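Local structure of colicin-B (1RH1) at residues 358-366 / 447-458. The protein kills Escherichia coli and closely related bacteria by forming a channel that depolarises the cytoplasmic membrane and dissipates cellular energy. Sequence-based numbering, arbitrary orientation.
Sequences FQGKTIRSY and VESWVISGMASA
Ile363 points its side chain at helix 441-452, its CD1 meeting Val451 CG2 tip to tip at 3.7 Å. With chi1 at 51°, CG1 sits between the backbone N and carbonyl carbon, which carries CD1 onto methyls of Val447 and Val451; an apolar branched residue fits this buried place. At the next helix start, Ser457 is small enough to approach the loop backbone, and its OG accepts a weak hydrogen bond from Ile363 N (2.8 Å, 149°). Phe358 comes in edge-on, its CD2 3.7 Å from Ala458 CA; a short alanine admits that edge. Glu448 and Ile363 run antiparallel, while the Tyr366 ring lies across the glutamate chain, its plane 56° from the carboxylate. A bend in Glu448 turns OE1 beside the loop backbone, 2.9 Å from Arg364 O, an acceptor pair that may disfavour the charged form, and 2.8 Å from Tyr366 N, too poorly angled to bond. Gly454, whose positive phi suits glycine, closes helix 441-452 in a Schellman motif. The loop thus packs across the turn between helices 441-452 and 457-472; the latter, with 479-495, matches the predicted transmembrane segments, consistent with the hydrophobic hairpin buried in the helical bundle of pore-forming colicins.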
ATOM      1  N   PHE A 358      15.751  -2.349  14.248  1.00 12.74           N
ATOM      2  CA  PHE A 358      16.709  -1.683  13.400  1.00  9.06           C
ATOM      3  C   PHE A 358      16.265  -1.458  11.971  1.00  9.38           C
ATOM      4  O   PHE A 358      16.950  -0.770  11.235  1.00 10.68           O
ATOM      5  CB  PHE A 358      17.940  -2.498  13.432  1.00  4.69           C
ATOM      6  CG  PHE A 358      19.144  -1.713  13.028  1.00  2.00           C
ATOM      7  CD1 PHE A 358      19.793  -0.976  13.998  1.00  2.00           C
ATOM      8  CD2 PHE A 358      19.610  -1.777  11.718  1.00  2.00           C
ATOM      9  CE1 PHE A 358      20.943  -0.277  13.659  1.00  2.46           C
ATOM     10  CE2 PHE A 358      20.748  -1.086  11.379  1.00  2.00           C
ATOM     11  CZ  PHE A 358      21.410  -0.339  12.350  1.00  6.48           C
ATOM     12  N   GLN A 359      15.134  -2.005  11.532  1.00 12.49           N
ATOM     13  CA  GLN A 359      14.593  -1.760  10.209  1.00 13.58           C
ATOM     14  C   GLN A 359      14.440  -0.265   9.918  1.00 14.21           C
ATOM     15  O   GLN A 359      13.900   0.551  10.676  1.00 13.00           O
ATOM     16  CB  GLN A 359      13.276  -2.494  10.149  1.00 12.98           C
ATOM     17  CG  GLN A 359      12.674  -2.561   8.765  1.00 17.67           C
ATOM     18  CD  GLN A 359      11.716  -3.738   8.658  1.00 26.98           C
ATOM     19  OE1 GLN A 359      11.327  -4.339   9.670  1.00 32.18           O
ATOM     20  NE2 GLN A 359      11.326  -4.122   7.437  1.00 27.93           N
ATOM     21  N   GLY A 360      15.027   0.094   8.790  1.00 11.73           N
ATOM     22  CA  GLY A 360      15.027   1.477   8.365  1.00 15.22           C
ATOM     23  C   GLY A 360      16.224   2.247   8.926  1.00 15.29           C
ATOM     24  O   GLY A 360      16.572   3.306   8.380  1.00 18.20           O
ATOM     25  N   LYS A 361      16.861   1.758  10.010  1.00  9.76           N
ATOM     26  CA  LYS A 361      18.034   2.410  10.568  1.00  4.34           C
ATOM     27  C   LYS A 361      19.299   2.019   9.807  1.00  4.95           C
ATOM     28  O   LYS A 361      19.332   1.151   8.918  1.00  4.71           O
ATOM     29  CB  LYS A 361      18.141   2.052  12.051  1.00  6.70           C
ATOM     30  CG  LYS A 361      16.904   2.500  12.840  1.00 13.52           C
ATOM     31  CD  LYS A 361      16.867   1.969  14.274  1.00 18.34           C
ATOM     32  CE  LYS A 361      15.447   2.019  14.869  1.00 21.11           C
ATOM     33  NZ  LYS A 361      15.273   0.984  15.884  1.00 22.33           N
ATOM     34  N   THR A 362      20.343   2.753  10.173  1.00  2.50           N
ATOM     35  CA  THR A 362      21.634   2.705   9.510  1.00  4.79           C
ATOM     36  C   THR A 362      22.722   2.227  10.454  1.00  2.00           C
ATOM     37  O   THR A 362      22.737   2.781  11.557  1.00  3.33           O
ATOM     38  CB  THR A 362      21.882   4.139   8.992  1.00  7.99           C
ATOM     39  OG1 THR A 362      20.855   4.330   8.030  1.00 11.93           O
ATOM     40  CG2 THR A 362      23.245   4.402   8.362  1.00  6.57           C
ATOM     41  N   ILE A 363      23.652   1.302  10.135  1.00  2.00           N
ATOM     42  CA  ILE A 363      24.644   0.936  11.154  1.00  3.43           C
ATOM     43  C   ILE A 363      25.544   2.114  11.462  1.00  3.24           C
ATOM     44  O   ILE A 363      25.586   3.056  10.669  1.00  4.88           O
ATOM     45  CB  ILE A 363      25.607  -0.258  10.776  1.00  4.99           C
ATOM     46  CG1 ILE A 363      26.254  -0.072   9.429  1.00  3.51           C
ATOM     47  CG2 ILE A 363      24.815  -1.554  10.782  1.00  5.13           C
ATOM     48  CD1 ILE A 363      27.275  -1.171   9.202  1.00  2.00           C
ATOM     49  N   ARG A 364      26.239   2.113  12.608  1.00  2.00           N
ATOM     50  CA  ARG A 364      27.138   3.204  12.942  1.00  2.00           C
ATOM     51  C   ARG A 364      28.295   3.327  11.966  1.00  3.37           C
ATOM     52  O   ARG A 364      28.535   2.438  11.149  1.00  4.57           O
ATOM     53  CB  ARG A 364      27.720   3.039  14.330  1.00  2.00           C
ATOM     54  CG  ARG A 364      26.739   3.301  15.472  1.00  2.00           C
ATOM     55  CD  ARG A 364      27.440   4.138  16.540  1.00  2.00           C
ATOM     56  NE  ARG A 364      28.560   3.406  17.080  1.00  2.00           N
ATOM     57  CZ  ARG A 364      29.473   3.911  17.898  1.00  2.21           C
ATOM     58  NH1 ARG A 364      29.455   5.180  18.307  1.00  2.39           N
ATOM     59  NH2 ARG A 364      30.398   3.080  18.354  1.00  2.09           N
ATOM     60  N   SER A 365      29.004   4.452  11.980  1.00  7.63           N
ATOM     61  CA  SER A 365      30.102   4.583  11.049  1.00  8.06           C
ATOM     62  C   SER A 365      31.248   3.696  11.483  1.00  8.94           C
ATOM     63  O   SER A 365      31.376   3.328  12.643  1.00 11.58           O
ATOM     64  CB  SER A 365      30.604   6.001  11.008  1.00  7.54           C
ATOM     65  OG  SER A 365      31.454   6.276  12.119  1.00  8.54           O
ATOM     66  N   TYR A 366      32.054   3.391  10.481  1.00  9.36           N
ATOM     67  CA  TYR A 366      33.340   2.708  10.539  1.00 12.30           C
ATOM     68  C   TYR A 366      34.230   3.318  11.611  1.00 13.81           C
ATOM     69  O   TYR A 366      34.681   2.590  12.486  1.00 11.68           O
ATOM     70  CB  TYR A 366      34.049   2.823   9.171  1.00 24.02           C
ATOM     71  CG  TYR A 366      33.372   3.829   8.204  1.00 34.21           C
ATOM     72  CD1 TYR A 366      33.465   5.230   8.382  1.00 35.13           C
ATOM     73  CD2 TYR A 366      32.558   3.323   7.177  1.00 36.40           C
ATOM     74  CE1 TYR A 366      32.740   6.097   7.551  1.00 40.52           C
ATOM     75  CE2 TYR A 366      31.830   4.178   6.346  1.00 41.32           C
ATOM     76  CZ  TYR A 366      31.919   5.561   6.535  1.00 42.55           C
ATOM     77  OH  TYR A 366      31.164   6.389   5.709  1.00 44.96           O
ATOM     78  N   VAL A 447      32.231  -5.220   6.925  1.00  6.67           N
ATOM     79  CA  VAL A 447      30.805  -5.052   7.210  1.00  3.25           C
ATOM     80  C   VAL A 447      30.341  -3.752   6.579  1.00  4.20           C
ATOM     81  O   VAL A 447      29.289  -3.717   5.935  1.00  4.95           O
ATOM     82  CB  VAL A 447      30.530  -5.020   8.735  1.00  5.03           C
ATOM     83  CG1 VAL A 447      29.036  -5.116   8.944  1.00  2.00           C
ATOM     84  CG2 VAL A 447      31.194  -6.174   9.462  1.00  2.00           C
ATOM     85  N   GLU A 448      31.161  -2.700   6.731  1.00  4.22           N
ATOM     86  CA  GLU A 448      30.879  -1.431   6.086  1.00  4.35           C
ATOM     87  C   GLU A 448      30.872  -1.577   4.570  1.00  4.43           C
ATOM     88  O   GLU A 448      29.949  -1.074   3.926  1.00  4.63           O
ATOM     89  CB  GLU A 448      31.911  -0.406   6.509  1.00  8.36           C
ATOM     90  CG  GLU A 448      31.772  -0.100   8.015  1.00 16.22           C
ATOM     91  CD  GLU A 448      30.603   0.769   8.532  1.00 19.79           C
ATOM     92  OE1 GLU A 448      30.612   1.069   9.726  1.00 19.40           O
ATOM     93  OE2 GLU A 448      29.704   1.170   7.781  1.00 22.11           O
ATOM     94  N   SER A 449      31.825  -2.331   4.000  1.00  2.00           N
ATOM     95  CA  SER A 449      31.863  -2.636   2.578  1.00  3.04           C
ATOM     96  C   SER A 449      30.524  -3.111   2.071  1.00  5.02           C
ATOM     97  O   SER A 449      30.079  -2.639   1.030  1.00  6.80           O
ATOM     98  CB  SER A 449      32.799  -3.748   2.231  1.00  2.03           C
ATOM     99  OG  SER A 449      34.117  -3.455   2.637  1.00 13.98           O
ATOM    100  N   TRP A 450      29.855  -3.989   2.832  1.00  4.55           N
ATOM    101  CA  TRP A 450      28.566  -4.537   2.437  1.00  4.36           C
ATOM    102  C   TRP A 450      27.521  -3.478   2.283  1.00  6.29           C
ATOM    103  O   TRP A 450      26.756  -3.553   1.321  1.00  5.33           O
ATOM    104  CB  TRP A 450      27.992  -5.502   3.435  1.00  3.46           C
ATOM    105  CG  TRP A 450      28.823  -6.734   3.681  1.00  3.83           C
ATOM    106  CD1 TRP A 450      29.737  -7.232   2.794  1.00  2.52           C
ATOM    107  CD2 TRP A 450      28.714  -7.484   4.801  1.00  4.82           C
ATOM    108  NE1 TRP A 450      30.213  -8.316   3.346  1.00  2.00           N
ATOM    109  CE2 TRP A 450      29.628  -8.499   4.547  1.00  4.34           C
ATOM    110  CE3 TRP A 450      27.974  -7.443   5.971  1.00  4.82           C
ATOM    111  CZ2 TRP A 450      29.812  -9.506   5.485  1.00  3.84           C
ATOM    112  CZ3 TRP A 450      28.164  -8.451   6.900  1.00  4.62           C
ATOM    113  CH2 TRP A 450      29.075  -9.473   6.660  1.00  5.52           C
ATOM    114  N   VAL A 451      27.515  -2.515   3.225  1.00  2.50           N
ATOM    115  CA  VAL A 451      26.564  -1.419   3.166  1.00  5.49           C
ATOM    116  C   VAL A 451      26.904  -0.531   1.965  1.00  8.78           C
ATOM    117  O   VAL A 451      26.073  -0.381   1.061  1.00  9.98           O
ATOM    118  CB  VAL A 451      26.603  -0.586   4.460  1.00  2.00           C
ATOM    119  CG1 VAL A 451      25.510   0.433   4.378  1.00  2.12           C
ATOM    120  CG2 VAL A 451      26.312  -1.408   5.688  1.00  2.00           C
ATOM    121  N   ILE A 452      28.136   0.001   1.914  1.00  7.63           N
ATOM    122  CA  ILE A 452      28.609   0.846   0.819  1.00  9.50           C
ATOM    123  C   ILE A 452      28.334   0.249  -0.554  1.00  6.81           C
ATOM    124  O   ILE A 452      27.712   0.931  -1.367  1.00 10.15           O
ATOM    125  CB  ILE A 452      30.116   1.100   1.028  1.00  6.31           C
ATOM    126  CG1 ILE A 452      30.233   2.040   2.203  1.00 10.33           C
ATOM    127  CG2 ILE A 452      30.797   1.698  -0.190  1.00  5.71           C
ATOM    128  CD1 ILE A 452      31.621   2.078   2.871  1.00 13.33           C
ATOM    129  N   SER A 453      28.687  -1.010  -0.844  1.00  6.97           N
ATOM    130  CA  SER A 453      28.392  -1.546  -2.161  1.00  6.48           C
ATOM    131  C   SER A 453      26.910  -1.848  -2.362  1.00  7.97           C
ATOM    132  O   SER A 453      26.535  -2.509  -3.336  1.00  9.04           O
ATOM    133  CB  SER A 453      29.228  -2.785  -2.386  1.00  5.37           C
ATOM    134  OG  SER A 453      30.600  -2.406  -2.474  1.00 11.92           O
ATOM    135  N   GLY A 454      26.047  -1.369  -1.436  1.00  8.05           N
ATOM    136  CA  GLY A 454      24.602  -1.432  -1.641  1.00 11.15           C
ATOM    137  C   GLY A 454      23.686  -2.258  -0.738  1.00 12.73           C
ATOM    138  O   GLY A 454      22.498  -2.308  -1.094  1.00 11.01           O
ATOM    139  N   MET A 455      24.140  -2.905   0.372  1.00 10.87           N
ATOM    140  CA  MET A 455      23.293  -3.718   1.269  1.00  5.70           C
ATOM    141  C   MET A 455      22.631  -2.834   2.298  1.00  3.34           C
ATOM    142  O   MET A 455      23.246  -1.906   2.826  1.00  4.43           O
ATOM    143  CB  MET A 455      24.121  -4.792   2.010  1.00  7.57           C
ATOM    144  CG  MET A 455      23.452  -5.819   2.940  1.00  5.57           C
ATOM    145  SD  MET A 455      24.603  -7.076   3.525  1.00  2.00           S
ATOM    146  CE  MET A 455      24.523  -8.115   2.125  1.00  2.00           C
ATOM    147  N   ALA A 456      21.349  -3.118   2.538  1.00  2.00           N
ATOM    148  CA  ALA A 456      20.568  -2.430   3.560  1.00  2.85           C
ATOM    149  C   ALA A 456      21.226  -2.588   4.935  1.00  3.64           C
ATOM    150  O   ALA A 456      21.535  -3.727   5.269  1.00  8.26           O
ATOM    151  CB  ALA A 456      19.183  -3.037   3.595  1.00  2.00           C
ATOM    152  N   SER A 457      21.492  -1.550   5.747  1.00  2.00           N
ATOM    153  CA  SER A 457      22.151  -1.693   7.045  1.00  4.36           C
ATOM    154  C   SER A 457      21.590  -2.802   7.907  1.00  5.12           C
ATOM    155  O   SER A 457      22.348  -3.598   8.456  1.00  9.00           O
ATOM    156  CB  SER A 457      22.058  -0.454   7.914  1.00  6.52           C
ATOM    157  OG  SER A 457      22.834   0.650   7.498  1.00 10.53           O
ATOM    158  N   ALA A 458      20.259  -2.891   7.985  1.00  6.91           N
ATOM    159  CA  ALA A 458      19.606  -3.949   8.737  1.00  6.23           C
ATOM    160  C   ALA A 458      20.012  -5.341   8.249  1.00  5.52           C
ATOM    161  O   ALA A 458      20.421  -6.146   9.083  1.00  7.68           O
ATOM    162  CB  ALA A 458      18.102  -3.788   8.620  1.00  6.12           C
TER